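PDB 3Q2I: dehydrogenase from Chromobacterium violaceum, which probably oxidises C-3 of the sugar in UDP-N-acetylglucosaminuronic acid with NAD as cofactor, a step toward 2,3-diacetamido-2,3-dideoxy-D-mannuronic acid. Local coordinates for residues A[107-119]-A[325-337]. Sequence-based numbering, arbitrary orientation.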
loop_
_atom_site.group_PDB
_atom_site.type_symbol
_atom_site.label_atom_id
_atom_site.label_comp_id
_atom_site.label_asym_id
_atom_site.label_seq_id
_atom_site.Cartn_x
_atom_site.Cartn_y
_atom_site.Cartn_z
ATOM N N PRO A 107 17.088 28.067 -6.476
ATOM C CA PRO A 107 16.270 27.273 -7.400
ATOM C C PRO A 107 15.071 28.114 -7.824
ATOM O O PRO A 107 14.721 29.089 -7.160
ATOM C CB PRO A 107 15.773 26.130 -6.501
ATOM C CG PRO A 107 15.637 26.774 -5.117
ATOM C CD PRO A 107 16.794 27.834 -5.050
ATOM N N MET A 108 14.456 27.747 -8.943
ATOM C CA MET A 108 13.377 28.553 -9.470
ATOM C C MET A 108 12.154 28.615 -8.565
ATOM O O MET A 108 11.425 29.593 -8.548
ATOM C CB MET A 108 12.984 28.173 -10.895
ATOM C CG MET A 108 12.355 26.766 -10.923
ATOM S SD MET A 108 12.274 26.021 -12.593
ATOM C CE MET A 108 11.118 27.115 -13.390
ATOM N N ALA A 109 11.922 27.527 -7.813
ATOM C CA ALA A 109 10.803 27.471 -6.877
ATOM C C ALA A 109 11.167 26.497 -5.772
ATOM O O ALA A 109 12.179 25.798 -5.891
ATOM C CB ALA A 109 9.480 26.986 -7.578
ATOM N N THR A 110 10.333 26.457 -4.729
ATOM C CA THR A 110 10.560 25.502 -3.624
ATOM C C THR A 110 9.466 24.424 -3.624
ATOM O O THR A 110 9.517 23.508 -2.801
ATOM C CB THR A 110 10.573 26.178 -2.269
ATOM O OG1 THR A 110 9.350 26.903 -2.044
ATOM C CG2 THR A 110 11.773 27.162 -2.123
ATOM N N ARG A 111 8.460 24.619 -4.456
ATOM C CA ARG A 111 7.275 23.722 -4.553
ATOM C C ARG A 111 6.961 23.489 -6.007
ATOM O O ARG A 111 7.131 24.382 -6.873
ATOM C CB ARG A 111 6.034 24.315 -3.859
ATOM C CG ARG A 111 6.220 24.310 -2.371
ATOM C CD ARG A 111 5.562 25.489 -1.682
ATOM N NE ARG A 111 5.634 25.329 -0.227
ATOM C CZ ARG A 111 4.904 26.064 0.589
ATOM N NH1 ARG A 111 4.121 27.008 0.099
ATOM N NH2 ARG A 111 5.000 25.896 1.899
ATOM N N TRP A 112 6.541 22.262 -6.319
ATOM C CA TRP A 112 6.400 21.884 -7.707
ATOM C C TRP A 112 5.368 22.731 -8.481
ATOM O O TRP A 112 5.683 23.253 -9.568
ATOM C CB TRP A 112 6.034 20.398 -7.755
ATOM C CG TRP A 112 5.902 19.860 -9.147
ATOM C CD1 TRP A 112 4.794 19.213 -9.662
ATOM C CD2 TRP A 112 6.880 19.874 -10.188
ATOM N NE1 TRP A 112 5.042 18.843 -10.957
ATOM C CE2 TRP A 112 6.317 19.202 -11.297
ATOM C CE3 TRP A 112 8.187 20.370 -10.283
ATOM C CZ2 TRP A 112 7.027 19.034 -12.503
ATOM C CZ3 TRP A 112 8.895 20.211 -11.487
ATOM C CH2 TRP A 112 8.288 19.557 -12.589
ATOM N N GLU A 113 4.171 22.858 -7.941
ATOM C CA GLU A 113 3.146 23.591 -8.718
ATOM C C GLU A 113 3.584 25.049 -8.910
ATOM O O GLU A 113 3.235 25.621 -9.960
ATOM C CB GLU A 113 1.780 23.537 -8.023
ATOM C CG GLU A 113 1.171 22.135 -8.083
ATOM C CD GLU A 113 0.619 21.754 -9.439
ATOM O OE1 GLU A 113 0.374 22.659 -10.285
ATOM O OE2 GLU A 113 0.400 20.528 -9.632
ATOM N N ASP A 114 4.342 25.607 -7.969
ATOM C CA ASP A 114 4.813 27.018 -8.139
ATOM C C ASP A 114 5.772 27.089 -9.355
ATOM O O ASP A 114 5.723 28.016 -10.194
ATOM C CB ASP A 114 5.554 27.430 -6.879
ATOM C CG ASP A 114 4.626 27.678 -5.705
ATOM O OD1 ASP A 114 3.409 27.448 -5.844
ATOM O OD2 ASP A 114 5.116 28.138 -4.656
ATOM N N GLY A 115 6.653 26.115 -9.517
ATOM C CA GLY A 115 7.556 26.094 -10.679
ATOM C C GLY A 115 6.742 26.018 -11.959
ATOM O O GLY A 115 7.056 26.659 -12.958
ATOM N N LEU A 116 5.800 25.078 -12.007
ATOM C CA LEU A 116 4.928 24.941 -13.166
ATOM C C LEU A 116 4.239 26.257 -13.512
ATOM O O LEU A 116 4.180 26.603 -14.692
ATOM C CB LEU A 116 3.867 23.821 -13.027
ATOM C CG LEU A 116 4.453 22.413 -12.887
ATOM C CD1 LEU A 116 3.307 21.463 -12.608
ATOM C CD2 LEU A 116 5.185 21.989 -14.108
ATOM N N GLU A 117 3.722 26.951 -12.506
ATOM C CA GLU A 117 2.927 28.158 -12.719
ATOM C C GLU A 117 3.842 29.268 -13.254
ATOM O O GLU A 117 3.399 30.064 -14.095
ATOM C CB GLU A 117 2.210 28.589 -11.445
ATOM C CG GLU A 117 1.001 27.702 -11.138
ATOM C CD GLU A 117 -0.018 27.576 -12.293
ATOM O OE1 GLU A 117 -0.191 28.506 -13.113
ATOM O OE2 GLU A 117 -0.657 26.507 -12.418
ATOM N N MET A 118 5.099 29.334 -12.820
ATOM C CA MET A 118 5.943 30.409 -13.353
ATOM C C MET A 118 6.276 30.176 -14.837
ATOM O O MET A 118 6.328 31.122 -15.663
ATOM C CB MET A 118 7.149 30.658 -12.437
ATOM C CG MET A 118 8.108 29.533 -12.314
ATOM S SD MET A 118 9.146 29.723 -10.828
ATOM C CE MET A 118 10.221 31.103 -11.356
ATOM N N VAL A 119 6.449 28.919 -15.256
ATOM C CA VAL A 119 6.650 28.554 -16.652
ATOM C C VAL A 119 5.393 28.865 -17.493
ATOM O O VAL A 119 5.508 29.384 -18.626
ATOM C CB VAL A 119 7.143 27.092 -16.791
ATOM C CG1 VAL A 119 7.175 26.612 -18.255
ATOM C CG2 VAL A 119 8.551 26.967 -16.143
ATOM N N GLY A 325 13.247 28.345 -18.125
ATOM C CA GLY A 325 12.405 27.810 -17.049
ATOM C C GLY A 325 12.108 26.335 -17.235
ATOM O O GLY A 325 12.155 25.550 -16.253
ATOM N N ARG A 326 11.827 25.917 -18.458
ATOM C CA ARG A 326 11.578 24.523 -18.726
ATOM C C ARG A 326 12.782 23.641 -18.431
ATOM O O ARG A 326 12.673 22.509 -17.927
ATOM C CB ARG A 326 11.198 24.349 -20.181
ATOM C CG ARG A 326 9.763 24.122 -20.352
ATOM C CD ARG A 326 9.427 23.781 -21.809
ATOM N NE ARG A 326 7.996 23.864 -21.725
ATOM C CZ ARG A 326 7.283 24.980 -21.698
ATOM N NH1 ARG A 326 7.871 26.181 -21.900
ATOM N NH2 ARG A 326 5.988 24.907 -21.490
ATOM N N GLU A 327 13.981 24.129 -18.706
ATOM C CA GLU A 327 15.203 23.406 -18.351
ATOM C C GLU A 327 15.317 23.347 -16.823
ATOM O O GLU A 327 15.587 22.270 -16.268
ATOM C CB GLU A 327 16.450 24.073 -18.961
ATOM C CG GLU A 327 17.750 23.335 -18.588
ATOM C CD GLU A 327 17.903 21.967 -19.259
ATOM O OE1 GLU A 327 18.812 21.192 -18.856
ATOM O OE2 GLU A 327 17.129 21.656 -20.202
ATOM N N GLY A 328 14.991 24.445 -16.136
ATOM C CA GLY A 328 15.040 24.500 -14.671
ATOM C C GLY A 328 14.069 23.474 -14.059
ATOM O O GLY A 328 14.349 22.956 -12.990
ATOM N N LEU A 329 12.963 23.185 -14.722
ATOM C CA LEU A 329 11.993 22.246 -14.135
ATOM C C LEU A 329 12.605 20.861 -14.036
ATOM O O LEU A 329 12.069 20.042 -13.231
ATOM C CB LEU A 329 10.766 22.174 -15.032
ATOM C CG LEU A 329 9.830 23.387 -15.027
ATOM C CD1 LEU A 329 8.723 23.148 -16.063
ATOM C CD2 LEU A 329 9.242 23.663 -13.655
ATOM N N LYS A 330 13.584 20.525 -14.885
ATOM C CA LYS A 330 14.133 19.150 -14.839
ATOM C C LYS A 330 14.758 18.880 -13.482
ATOM O O LYS A 330 14.477 17.821 -12.869
ATOM C CB LYS A 330 15.124 18.846 -15.967
ATOM C CG LYS A 330 14.467 19.040 -17.321
ATOM C CD LYS A 330 15.517 18.855 -18.396
ATOM C CE LYS A 330 14.976 19.114 -19.771
ATOM N NZ LYS A 330 16.101 18.958 -20.759
ATOM N N SER A 331 15.607 19.760 -12.970
ATOM C CA SER A 331 16.190 19.493 -11.649
ATOM C C SER A 331 15.183 19.765 -10.551
ATOM O O SER A 331 15.251 19.115 -9.504
ATOM C CB SER A 331 17.532 20.199 -11.407
ATOM O OG SER A 331 17.359 21.573 -11.179
ATOM N N LEU A 332 14.290 20.739 -10.702
ATOM C CA LEU A 332 13.279 20.959 -9.664
ATOM C C LEU A 332 12.458 19.696 -9.516
ATOM O O LEU A 332 12.168 19.313 -8.366
ATOM C CB LEU A 332 12.346 22.112 -10.045
ATOM C CG LEU A 332 11.231 22.421 -9.051
ATOM C CD1 LEU A 332 11.809 22.879 -7.711
ATOM C CD2 LEU A 332 10.292 23.474 -9.572
ATOM N N GLU A 333 12.087 19.064 -10.625
ATOM C CA GLU A 333 11.204 17.868 -10.502
ATOM C C GLU A 333 11.963 16.776 -9.742
ATOM O O GLU A 333 11.363 16.062 -8.895
ATOM C CB GLU A 333 10.866 17.415 -11.935
ATOM C CG GLU A 333 9.882 16.247 -11.877
ATOM C CD GLU A 333 9.637 15.655 -13.254
ATOM O OE1 GLU A 333 8.476 15.338 -13.536
ATOM O OE2 GLU A 333 10.579 15.594 -14.086
ATOM N N LEU A 334 13.274 16.641 -9.947
ATOM C CA LEU A 334 14.061 15.680 -9.162
ATOM C C LEU A 334 14.065 16.043 -7.687
ATOM O O LEU A 334 13.956 15.172 -6.836
ATOM C CB LEU A 334 15.500 15.573 -9.677
ATOM C CG LEU A 334 15.668 14.727 -10.914
ATOM C CD1 LEU A 334 17.104 14.974 -11.414
ATOM C CD2 LEU A 334 15.447 13.253 -10.528
ATOM N N LEU A 335 14.281 17.312 -7.341
ATOM C CA LEU A 335 14.333 17.729 -5.960
ATOM C C LEU A 335 13.011 17.394 -5.307
ATOM O O LEU A 335 12.977 16.896 -4.170
ATOM C CB LEU A 335 14.595 19.248 -5.855
ATOM C CG LEU A 335 16.003 19.729 -6.192
ATOM C CD1 LEU A 335 15.945 21.254 -6.299
ATOM C CD2 LEU A 335 16.951 19.283 -5.097
ATOM N N ILE A 336 11.906 17.687 -6.021
ATOM C CA ILE A 336 10.565 17.489 -5.417
ATOM C C ILE A 336 10.339 15.978 -5.305
ATOM O O ILE A 336 9.833 15.562 -4.231
ATOM C CB ILE A 336 9.437 18.151 -6.270
ATOM C CG1 ILE A 336 9.680 19.675 -6.247
ATOM C CG2 ILE A 336 8.071 17.759 -5.727
ATOM C CD1 ILE A 336 9.538 20.328 -4.879
ATOM N N ALA A 337 10.817 15.170 -6.257
ATOM C CA ALA A 337 10.642 13.712 -6.089
ATOM C C ALA A 337 11.475 13.197 -4.905
ATOM O O ALA A 337 10.971 12.351 -4.127
ATOM C CB ALA A 337 11.107 12.991 -7.344
#
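An antiparallel helix pair joins the Rossmann domain to the C-terminal alpha/beta domain: helix 112-119 and helix 325-337 run at 170°, their axes 9.8 Å apart. Trp-112 is a knob among Leu-329, Leu-332, Glu-333 and Ile-336. With CG anti to the backbone N (chi1 -178°), its indole points toward the partner helix, where the CE3, CZ3 and CH2 rim meets Leu-332 and Glu-333. Glu-333 CG lies over one ring face, 4.2 Å from the centroid of the six-membered ring in a CH-pi contact, while CB packs by the rim at CH2; Leu-332 CG meets the ring edge in plane. A long acidic chain suits this place because its carbons serve the ring while OE1 bonds to the amide of Leu-352; the indole NE1 binds Asp-353.

Leu-329 returns the knob, entering between Trp-112, Gly-115, Leu-116 and Val-119, and its CD1 meets Val-119 CG2 tip to tip at 3.8 Å. Bare Gly-115 leaves room for Leu-332 CD2, 3.9 Å from its CA. Gly-328 does likewise for Met-108, whose flexible chain, bent at chi3 (-66°), lays SD 3.4 Å from Gly-328 C and brings CE against Leu-329 CD2. Leu-332 CD1 lies 3.5 Å from Ala-109 O, a buried carbonyl without a polar partner. Val-119 CG1 sits over one face of the Arg-326 guanidinium, whose charge is paired with Asp-123 and Glu-182 of a neighbouring subunit.

This largely apolar knobs-into-holes packing lies beside the cofactor site: cis Pro-107, ending a Glu-Lys-Pro sequence as in relatives, touches NADH within the two-domain plan, Rossmann then open-sheet alpha/beta, of the Gfo/Idh/MocA family.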